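Local coordinates for putative type VI secretion protein (PDB 6SKI) that is a type VI secretion effector toxin that binds the VgrG spike and probably hydrolyses phospholipids, at residues His103-Pro111 / Leu434-Leu445; Glu237-Asp245 / Met424-Val433. One frame throughout, in Å; residues are numbered along the deposited sequence.

Interaction 1 (His103-Pro111 / Leu434-Leu445); sequences HWLNILYHP and LFEPIRQTNTEL
The carbonyl oxygen of L108 receives the backbone N-H of E436, with E436 N 2.6 Å from L108 O. The donor lies in the carbonyl plane, and the N-H points at the oxygen at 160°. The CA-H of F435 adds a weaker contact to the same oxygen. Two residues further on, H110 N donates to L434 O over 3.1 Å, from a position tilted off that carbonyl plane. These two bonds flank Y109 and F435 and make a single beta bridge, not a sheet. It forms where the chain leaves helix 101-108, since Y109 is the first residue to drop helical angles.

F435 turns its ring back over this helix end. Its edge meets L105 O, and its CE1 lies 3.6 Å from L105 CD2. The Y109 ring points an edge at the F435 face in a T-shaped stack, centroids 5.7 Å apart. The Y109 hydroxyl goes elsewhere, to D192. The fold is probably that of the alpha/beta hydrolases. Here the loop after helix 416-431 wraps over the neighbouring helix 101-108, while F435 also touches L425 of the helix it follows.

Farther along the loop, L108 CD1 meets I438 CG1 at 3.7 Å. The same methyl faces L445 CD1 tip to tip. The other L445 methyl, CD2, sits over the five-membered ring of W104, 3.6 Å from its centroid and almost on the normal. W104 has chi1 -64°, with CG anti to the carbonyl carbon, and the indole therefore swings out to the loop. H103 ND1 lies over the opposite indole face. At the more exposed margin, the E436 carboxylate meets the H110 ring edge at CD2, its plane turned 88° from the imidazole.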
loop_
_atom_site.group_PDB
_atom_site.type_symbol
_atom_site.label_atom_id
_atom_site.label_comp_id
_atom_site.label_asym_id
_atom_site.label_seq_id
_atom_site.Cartn_x
_atom_site.Cartn_y
_atom_site.Cartn_z
ATOM N N HIS A 103 -0.213 -8.893 0.153
ATOM C CA HIS A 103 -0.948 -10.066 -0.305
ATOM C C HIS A 103 -0.540 -11.310 0.473
ATOM O O HIS A 103 -1.389 -12.082 0.928
ATOM C CB HIS A 103 -0.710 -10.271 -1.800
ATOM C CG HIS A 103 -1.392 -11.478 -2.359
ATOM N ND1 HIS A 103 -0.761 -12.697 -2.481
ATOM C CD2 HIS A 103 -2.643 -11.653 -2.845
ATOM C CE1 HIS A 103 -1.598 -13.573 -3.004
ATOM N NE2 HIS A 103 -2.746 -12.964 -3.237
ATOM N N TRP A 104 0.765 -11.512 0.643
ATOM C CA TRP A 104 1.249 -12.708 1.322
ATOM C C TRP A 104 0.958 -12.653 2.813
ATOM O O TRP A 104 0.672 -13.682 3.431
ATOM C CB TRP A 104 2.741 -12.878 1.064
ATOM C CG TRP A 104 3.055 -13.119 -0.368
ATOM C CD1 TRP A 104 3.859 -12.367 -1.164
ATOM C CD2 TRP A 104 2.566 -14.186 -1.185
ATOM N NE1 TRP A 104 3.902 -12.894 -2.427
ATOM C CE2 TRP A 104 3.116 -14.015 -2.466
ATOM C CE3 TRP A 104 1.718 -15.272 -0.955
ATOM C CZ2 TRP A 104 2.847 -14.886 -3.514
ATOM C CZ3 TRP A 104 1.452 -16.133 -1.995
ATOM C CH2 TRP A 104 2.013 -15.936 -3.259
ATOM N N LEU A 105 1.039 -11.465 3.411
ATOM C CA LEU A 105 0.663 -11.324 4.812
ATOM C C LEU A 105 -0.819 -11.608 5.007
ATOM O O LEU A 105 -1.213 -12.211 6.011
ATOM C CB LEU A 105 1.007 -9.923 5.306
ATOM C CG LEU A 105 2.461 -9.653 5.673
ATOM C CD1 LEU A 105 2.656 -8.177 5.920
ATOM C CD2 LEU A 105 2.891 -10.456 6.876
ATOM N N ASN A 106 -1.656 -11.175 4.064
ATOM C CA ASN A 106 -3.078 -11.488 4.121
ATOM C C ASN A 106 -3.309 -12.989 4.008
ATOM O O ASN A 106 -4.092 -13.568 4.766
ATOM C CB ASN A 106 -3.816 -10.733 3.017
ATOM C CG ASN A 106 -5.316 -10.799 3.167
ATOM O OD1 ASN A 106 -5.899 -10.122 4.009
ATOM N ND2 ASN A 106 -5.955 -11.616 2.343
ATOM N N ILE A 107 -2.632 -13.636 3.057
ATOM C CA ILE A 107 -2.775 -15.081 2.889
ATOM C C ILE A 107 -2.288 -15.824 4.125
ATOM O O ILE A 107 -2.830 -16.877 4.480
ATOM C CB ILE A 107 -2.027 -15.544 1.621
ATOM C CG1 ILE A 107 -2.642 -14.923 0.366
ATOM C CG2 ILE A 107 -2.025 -17.055 1.516
ATOM C CD1 ILE A 107 -4.146 -14.821 0.397
ATOM N N LEU A 108 -1.291 -15.279 4.820
ATOM C CA LEU A 108 -0.681 -15.957 5.953
ATOM C C LEU A 108 -1.257 -15.532 7.292
ATOM O O LEU A 108 -1.080 -16.253 8.278
ATOM C CB LEU A 108 0.830 -15.711 5.968
ATOM C CG LEU A 108 1.661 -16.489 4.955
ATOM C CD1 LEU A 108 3.095 -16.011 4.991
ATOM C CD2 LEU A 108 1.583 -17.970 5.244
ATOM N N TYR A 109 -1.914 -14.380 7.352
ATOM C CA TYR A 109 -2.631 -13.977 8.552
ATOM C C TYR A 109 -3.619 -15.063 8.934
ATOM O O TYR A 109 -4.487 -15.427 8.136
ATOM C CB TYR A 109 -3.357 -12.661 8.297
ATOM C CG TYR A 109 -3.861 -11.957 9.530
ATOM C CD1 TYR A 109 -3.019 -11.176 10.299
ATOM C CD2 TYR A 109 -5.186 -12.059 9.914
ATOM C CE1 TYR A 109 -3.484 -10.522 11.411
ATOM C CE2 TYR A 109 -5.657 -11.411 11.027
ATOM C CZ TYR A 109 -4.800 -10.645 11.773
ATOM O OH TYR A 109 -5.262 -9.994 12.890
ATOM N N HIS A 110 -3.475 -15.593 10.138
ATOM C CA HIS A 110 -4.322 -16.695 10.559
ATOM C C HIS A 110 -5.769 -16.228 10.668
ATOM O O HIS A 110 -6.063 -15.319 11.456
ATOM C CB HIS A 110 -3.848 -17.251 11.897
ATOM C CG HIS A 110 -4.657 -18.409 12.384
ATOM N ND1 HIS A 110 -5.368 -18.376 13.563
ATOM C CD2 HIS A 110 -4.877 -19.630 11.846
ATOM C CE1 HIS A 110 -5.989 -19.529 13.732
ATOM N NE2 HIS A 110 -5.708 -20.308 12.704
ATOM N N PRO A 111 -6.691 -16.807 9.904
ATOM C CA PRO A 111 -8.100 -16.434 10.046
ATOM C C PRO A 111 -8.851 -17.344 11.003
ATOM O O PRO A 111 -8.634 -18.560 11.019
ATOM C CB PRO A 111 -8.618 -16.564 8.614
ATOM C CG PRO A 111 -7.862 -17.749 8.095
ATOM C CD PRO A 111 -6.500 -17.739 8.779
ATOM N N LEU A 434 -0.807 -13.726 15.043
ATOM C CA LEU A 434 -0.697 -15.128 14.671
ATOM C C LEU A 434 -0.707 -15.244 13.155
ATOM O O LEU A 434 -1.625 -14.751 12.494
ATOM C CB LEU A 434 -1.829 -15.957 15.275
ATOM C CG LEU A 434 -1.922 -15.946 16.795
ATOM C CD1 LEU A 434 -3.197 -16.628 17.236
ATOM C CD2 LEU A 434 -0.709 -16.613 17.406
ATOM N N PHE A 435 0.313 -15.900 12.617
ATOM C CA PHE A 435 0.467 -16.102 11.188
ATOM C C PHE A 435 0.625 -17.586 10.920
ATOM O O PHE A 435 1.265 -18.298 11.698
ATOM C CB PHE A 435 1.682 -15.349 10.653
ATOM C CG PHE A 435 1.413 -13.912 10.344
ATOM C CD1 PHE A 435 0.771 -13.553 9.177
ATOM C CD2 PHE A 435 1.795 -12.922 11.221
ATOM C CE1 PHE A 435 0.515 -12.236 8.893
ATOM C CE2 PHE A 435 1.543 -11.606 10.938
ATOM C CZ PHE A 435 0.905 -11.261 9.773
ATOM N N GLU A 436 0.035 -18.052 9.828
ATOM C CA GLU A 436 0.277 -19.416 9.412
ATOM C C GLU A 436 1.745 -19.571 9.022
ATOM O O GLU A 436 2.350 -18.645 8.478
ATOM C CB GLU A 436 -0.621 -19.783 8.235
ATOM C CG GLU A 436 -2.107 -19.559 8.484
ATOM C CD GLU A 436 -2.763 -20.667 9.290
ATOM O OE1 GLU A 436 -2.069 -21.345 10.076
ATOM O OE2 GLU A 436 -3.987 -20.858 9.137
ATOM N N PRO A 437 2.346 -20.722 9.306
ATOM C CA PRO A 437 3.754 -20.919 8.956
ATOM C C PRO A 437 3.968 -20.852 7.452
ATOM O O PRO A 437 3.082 -21.175 6.659
ATOM C CB PRO A 437 4.048 -22.320 9.501
ATOM C CG PRO A 437 3.120 -22.416 10.666
ATOM C CD PRO A 437 1.845 -21.858 10.094
ATOM N N ILE A 438 5.162 -20.417 7.063
ATOM C CA ILE A 438 5.585 -20.483 5.671
ATOM C C ILE A 438 6.072 -21.899 5.415
ATOM O O ILE A 438 7.066 -22.340 6.003
ATOM C CB ILE A 438 6.683 -19.457 5.361
ATOM C CG1 ILE A 438 6.115 -18.041 5.351
ATOM C CG2 ILE A 438 7.327 -19.766 4.023
ATOM C CD1 ILE A 438 7.024 -17.031 4.693
ATOM N N ARG A 439 5.372 -22.615 4.548
ATOM C CA ARG A 439 5.645 -24.017 4.297
ATOM C C ARG A 439 6.233 -24.189 2.904
ATOM O O ARG A 439 6.226 -23.273 2.080
ATOM C CB ARG A 439 4.364 -24.844 4.448
ATOM C CG ARG A 439 3.658 -24.642 5.780
ATOM C CD ARG A 439 2.369 -25.442 5.856
ATOM N NE ARG A 439 1.616 -25.177 7.080
ATOM C CZ ARG A 439 0.677 -24.243 7.194
ATOM N NH1 ARG A 439 0.370 -23.477 6.158
ATOM N NH2 ARG A 439 0.041 -24.075 8.346
ATOM N N GLN A 440 6.757 -25.389 2.652
ATOM C CA GLN A 440 7.215 -25.727 1.311
ATOM C C GLN A 440 6.068 -25.729 0.313
ATOM O O GLN A 440 6.308 -25.628 -0.894
ATOM C CB GLN A 440 7.923 -27.082 1.318
ATOM C CG GLN A 440 9.350 -27.054 1.876
ATOM C CD GLN A 440 9.457 -26.398 3.245
ATOM O OE1 GLN A 440 8.860 -26.862 4.217
ATOM N NE2 GLN A 440 10.220 -25.315 3.324
ATOM N N THR A 441 4.828 -25.851 0.795
ATOM C CA THR A 441 3.669 -25.688 -0.073
ATOM C C THR A 441 3.695 -24.336 -0.775
ATOM O O THR A 441 3.393 -24.243 -1.972
ATOM C CB THR A 441 2.384 -25.844 0.741
ATOM O OG1 THR A 441 2.290 -27.188 1.231
ATOM C CG2 THR A 441 1.161 -25.535 -0.111
ATOM N N ASN A 442 4.064 -23.279 -0.054
ATOM C CA ASN A 442 4.222 -21.957 -0.653
ATOM C C ASN A 442 5.588 -21.902 -1.319
ATOM O O ASN A 442 6.595 -21.617 -0.672
ATOM C CB ASN A 442 4.085 -20.862 0.397
ATOM C CG ASN A 442 2.727 -20.851 1.056
ATOM O OD1 ASN A 442 2.572 -21.285 2.197
ATOM N ND2 ASN A 442 1.729 -20.343 0.342
ATOM N N THR A 443 5.624 -22.167 -2.623
ATOM C CA THR A 443 6.864 -22.101 -3.381
ATOM C C THR A 443 7.150 -20.704 -3.903
ATOM O O THR A 443 8.279 -20.434 -4.324
ATOM C CB THR A 443 6.826 -23.087 -4.551
ATOM O OG1 THR A 443 5.880 -22.635 -5.527
ATOM C CG2 THR A 443 6.427 -24.470 -4.066
ATOM N N GLU A 444 6.161 -19.815 -3.873
ATOM C CA GLU A 444 6.388 -18.414 -4.177
ATOM C C GLU A 444 7.072 -17.686 -3.034
ATOM O O GLU A 444 7.534 -16.557 -3.225
ATOM C CB GLU A 444 5.062 -17.724 -4.493
ATOM C CG GLU A 444 4.607 -17.878 -5.927
ATOM C CD GLU A 444 3.131 -18.200 -6.031
ATOM O OE1 GLU A 444 2.577 -18.769 -5.068
ATOM O OE2 GLU A 444 2.525 -17.883 -7.075
ATOM N N LEU A 445 7.145 -18.305 -1.858
ATOM C CA LEU A 445 7.725 -17.693 -0.674
ATOM C C LEU A 445 9.004 -18.385 -0.235
ATOM O O LEU A 445 9.571 -18.020 0.799
ATOM C CB LEU A 445 6.707 -17.700 0.464
ATOM C CG LEU A 445 5.506 -16.784 0.248
ATOM C CD1 LEU A 445 4.734 -16.588 1.537
ATOM C CD2 LEU A 445 5.949 -15.455 -0.329
#

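Interaction 2 (Glu237-Asp245 / Met424-Val433); sequences EVRFLGLFD and MLDAAQEAGV
The F240 ring lies flat against helix 424-431, with A428 CA over one face, 3.8 Å from the ring centroid. M424 SD sits in the ring plane at the edge, 3.9 Å from F240 CZ. A427 and A431 place their CB atoms obliquely around the same ring. F240 has CG anti to the backbone N (chi1 -180°), and this carries the ring from the strand onto the small alanine surface. A second ring, F244, receives M424 CE over its face, 4.0 Å from the centroid. M424 CB also reaches F244 CZ at 3.5 Å. The methionine is bent at chi2 and chi3. Its sulfur thus meets F240 at the edge in a Met-aromatic contact, while its methyl lies over F244 as a CH-pi contact. The sulfur also stands farther off above the F244 face. G242 has no side chain to come between, and its CA lies 3.8 Å from M424 SD.

Strand 237-243 and helix 424-431 run nearly antiparallel, at 163°, with axes 8.5 Å apart. This is helix-on-sheet layering, as in alpha/beta hydrolases. The strand leads on to D245, which bonds to H310 and may belong to a Ser-His-Asp triad.

At the helix end the flat group is the R239 guanidinium. G432 C and V433 N lie over one of its faces. R239 NH1 is 3.3 Å from G432 O, but the angle is too poor for a hydrogen bond. G432 has a positive phi and closes the helix in a Schellman motif. V433 then packs its CG2 on F240 CB, 3.8 Å away. The contact therefore rests on apolar side-chain packing with CH-pi and sulfur-aromatic contributions, and R239, the charged side chain that touches across it, finds its salt bridge outside the two segments, at D192.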
loop_
_atom_site.group_PDB
_atom_site.type_symbol
_atom_site.label_atom_id
_atom_site.label_comp_id
_atom_site.label_asym_id
_atom_site.label_seq_id
_atom_site.Cartn_x
_atom_site.Cartn_y
_atom_site.Cartn_z
ATOM N N GLU A 237 -8.730 -0.782 19.115
ATOM C CA GLU A 237 -7.346 -0.485 19.441
ATOM C C GLU A 237 -6.465 -1.147 18.394
ATOM O O GLU A 237 -6.843 -2.159 17.805
ATOM C CB GLU A 237 -7.006 -0.975 20.855
ATOM C CG GLU A 237 -5.554 -0.859 21.255
ATOM C CD GLU A 237 -5.351 -1.035 22.742
ATOM O OE1 GLU A 237 -6.354 -1.234 23.458
ATOM O OE2 GLU A 237 -4.190 -0.976 23.197
ATOM N N VAL A 238 -5.296 -0.567 18.144
ATOM C CA VAL A 238 -4.348 -1.112 17.180
ATOM C C VAL A 238 -3.267 -1.861 17.945
ATOM O O VAL A 238 -2.617 -1.294 18.830
ATOM C CB VAL A 238 -3.740 -0.016 16.294
ATOM C CG1 VAL A 238 -2.727 -0.619 15.343
ATOM C CG2 VAL A 238 -4.821 0.691 15.515
ATOM N N ARG A 239 -3.083 -3.139 17.612
ATOM C CA ARG A 239 -2.053 -3.945 18.256
ATOM C C ARG A 239 -0.711 -3.803 17.550
ATOM O O ARG A 239 0.293 -3.445 18.171
ATOM C CB ARG A 239 -2.483 -5.413 18.300
ATOM C CG ARG A 239 -1.595 -6.276 19.172
ATOM C CD ARG A 239 -2.053 -7.717 19.191
ATOM N NE ARG A 239 -2.394 -8.210 17.863
ATOM C CZ ARG A 239 -2.813 -9.444 17.619
ATOM N NH1 ARG A 239 -2.938 -10.308 18.613
ATOM N NH2 ARG A 239 -3.102 -9.818 16.383
ATOM N N PHE A 240 -0.675 -4.088 16.251
ATOM C CA PHE A 240 0.553 -4.024 15.472
ATOM C C PHE A 240 0.331 -3.195 14.220
ATOM O O PHE A 240 -0.657 -3.392 13.507
ATOM C CB PHE A 240 1.046 -5.420 15.087
ATOM C CG PHE A 240 2.316 -5.410 14.288
ATOM C CD1 PHE A 240 3.512 -5.048 14.871
ATOM C CD2 PHE A 240 2.309 -5.752 12.951
ATOM C CE1 PHE A 240 4.674 -5.036 14.141
ATOM C CE2 PHE A 240 3.472 -5.740 12.218
ATOM C CZ PHE A 240 4.653 -5.379 12.814
ATOM N N LEU A 241 1.249 -2.271 13.959
ATOM C CA LEU A 241 1.267 -1.482 12.734
ATOM C C LEU A 241 2.475 -1.918 11.917
ATOM O O LEU A 241 3.618 -1.678 12.314
ATOM C CB LEU A 241 1.323 0.010 13.049
ATOM C CG LEU A 241 1.077 0.988 11.902
ATOM C CD1 LEU A 241 -0.268 0.742 11.272
ATOM C CD2 LEU A 241 1.172 2.413 12.403
ATOM N N GLY A 242 2.223 -2.562 10.782
ATOM C CA GLY A 242 3.301 -3.024 9.936
ATOM C C GLY A 242 3.371 -2.266 8.631
ATOM O O GLY A 242 2.474 -2.377 7.793
ATOM N N LEU A 243 4.435 -1.495 8.442
ATOM C CA LEU A 243 4.584 -0.629 7.284
ATOM C C LEU A 243 5.771 -1.094 6.460
ATOM O O LEU A 243 6.810 -1.464 7.012
ATOM C CB LEU A 243 4.781 0.820 7.715
ATOM C CG LEU A 243 3.837 1.317 8.807
ATOM C CD1 LEU A 243 4.374 2.592 9.418
ATOM C CD2 LEU A 243 2.436 1.520 8.265
ATOM N N PHE A 244 5.622 -1.084 5.139
ATOM C CA PHE A 244 6.675 -1.607 4.279
ATOM C C PHE A 244 7.513 -0.534 3.598
ATOM O O PHE A 244 8.731 -0.691 3.516
ATOM C CB PHE A 244 6.092 -2.552 3.231
ATOM C CG PHE A 244 6.033 -3.979 3.683
ATOM C CD1 PHE A 244 7.197 -4.710 3.835
ATOM C CD2 PHE A 244 4.830 -4.591 3.957
ATOM C CE1 PHE A 244 7.159 -6.017 4.249
ATOM C CE2 PHE A 244 4.789 -5.900 4.373
ATOM C CZ PHE A 244 5.957 -6.614 4.518
ATOM N N ASP A 245 6.912 0.514 3.040
ATOM C CA ASP A 245 7.702 1.680 2.656
ATOM C C ASP A 245 6.800 2.891 2.491
ATOM O O ASP A 245 6.306 3.127 1.390
ATOM C CB ASP A 245 8.450 1.405 1.348
ATOM C CG ASP A 245 9.729 2.203 1.220
ATOM O OD1 ASP A 245 10.298 2.592 2.254
ATOM O OD2 ASP A 245 10.163 2.442 0.076
ATOM N N MET A 424 8.995 -8.861 8.363
ATOM C CA MET A 424 7.723 -8.343 8.863
ATOM C C MET A 424 6.950 -9.406 9.633
ATOM O O MET A 424 6.271 -9.094 10.617
ATOM C CB MET A 424 6.882 -7.786 7.719
ATOM C CG MET A 424 5.676 -6.982 8.186
ATOM S SD MET A 424 6.061 -5.528 9.177
ATOM C CE MET A 424 6.853 -4.482 7.973
ATOM N N LEU A 425 7.040 -10.664 9.204
ATOM C CA LEU A 425 6.387 -11.744 9.934
ATOM C C LEU A 425 6.982 -11.897 11.322
ATOM O O LEU A 425 6.254 -12.109 12.294
ATOM C CB LEU A 425 6.510 -13.057 9.161
ATOM C CG LEU A 425 5.651 -13.261 7.918
ATOM C CD1 LEU A 425 6.234 -14.365 7.061
ATOM C CD2 LEU A 425 4.237 -13.591 8.308
ATOM N N ASP A 426 8.306 -11.790 11.432
ATOM C CA ASP A 426 8.945 -11.877 12.740
ATOM C C ASP A 426 8.505 -10.731 13.638
ATOM O O ASP A 426 8.196 -10.941 14.817
ATOM C CB ASP A 426 10.463 -11.882 12.573
ATOM C CG ASP A 426 11.188 -12.172 13.867
ATOM O OD1 ASP A 426 10.703 -13.015 14.645
ATOM O OD2 ASP A 426 12.248 -11.557 14.104
ATOM N N ALA A 427 8.449 -9.516 13.092
ATOM C CA ALA A 427 8.016 -8.371 13.887
ATOM C C ALA A 427 6.581 -8.545 14.367
ATOM O O ALA A 427 6.274 -8.331 15.548
ATOM C CB ALA A 427 8.154 -7.090 13.071
ATOM N N ALA A 428 5.686 -8.946 13.463
ATOM C CA ALA A 428 4.286 -9.102 13.831
ATOM C C ALA A 428 4.101 -10.224 14.843
ATOM O O ALA A 428 3.331 -10.085 15.798
ATOM C CB ALA A 428 3.445 -9.351 12.584
ATOM N N GLN A 429 4.804 -11.342 14.657
ATOM C CA GLN A 429 4.707 -12.446 15.602
ATOM C C GLN A 429 5.250 -12.060 16.968
ATOM O O GLN A 429 4.761 -12.553 17.989
ATOM C CB GLN A 429 5.445 -13.661 15.048
ATOM C CG GLN A 429 4.644 -14.436 14.021
ATOM C CD GLN A 429 5.511 -15.312 13.142
ATOM O OE1 GLN A 429 6.714 -15.436 13.366
ATOM N NE2 GLN A 429 4.905 -15.920 12.132
ATOM N N GLU A 430 6.261 -11.189 17.013
ATOM C CA GLU A 430 6.675 -10.633 18.295
ATOM C C GLU A 430 5.569 -9.784 18.902
ATOM O O GLU A 430 5.343 -9.824 20.116
ATOM C CB GLU A 430 7.946 -9.805 18.135
ATOM C CG GLU A 430 9.229 -10.589 18.291
ATOM C CD GLU A 430 10.452 -9.703 18.214
ATOM O OE1 GLU A 430 11.533 -10.209 17.849
ATOM O OE2 GLU A 430 10.332 -8.498 18.511
ATOM N N ALA A 431 4.869 -9.008 18.073
ATOM C CA ALA A 431 3.792 -8.169 18.582
ATOM C C ALA A 431 2.598 -8.966 19.091
ATOM O O ALA A 431 1.723 -8.383 19.736
ATOM C CB ALA A 431 3.323 -7.201 17.502
ATOM N N GLY A 432 2.534 -10.264 18.814
ATOM C CA GLY A 432 1.420 -11.094 19.235
ATOM C C GLY A 432 0.551 -11.585 18.101
ATOM O O GLY A 432 -0.357 -12.389 18.344
ATOM N N VAL A 433 0.792 -11.139 16.870
ATOM C CA VAL A 433 -0.032 -11.544 15.742
ATOM C C VAL A 433 0.246 -12.997 15.394
ATOM O O VAL A 433 1.391 -13.462 15.439
ATOM C CB VAL A 433 0.233 -10.624 14.540
ATOM C CG1 VAL A 433 -0.852 -10.785 13.514
ATOM C CG2 VAL A 433 0.319 -9.180 14.995
#

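Interaction 2 is the more buried contact and seats helix 416-431 on the central sheet. Interaction 1 lies farther out, where the loop after that helix crosses helix 101-108. The two are continuous in sequence at V433 and L434 and touch in space. F435 CE2 packs 3.4 Å from A428 CB, so A428 lies between the F240 and F435 rings. L105 likewise touches F244, and Y109 touches V433. Their chemistry differs with depth. The inner contact is almost wholly apolar, whereas the outer one adds backbone hydrogen bonds and exposed polar side chains. D192, on strand 184-195, is a polar partner common to both contacts.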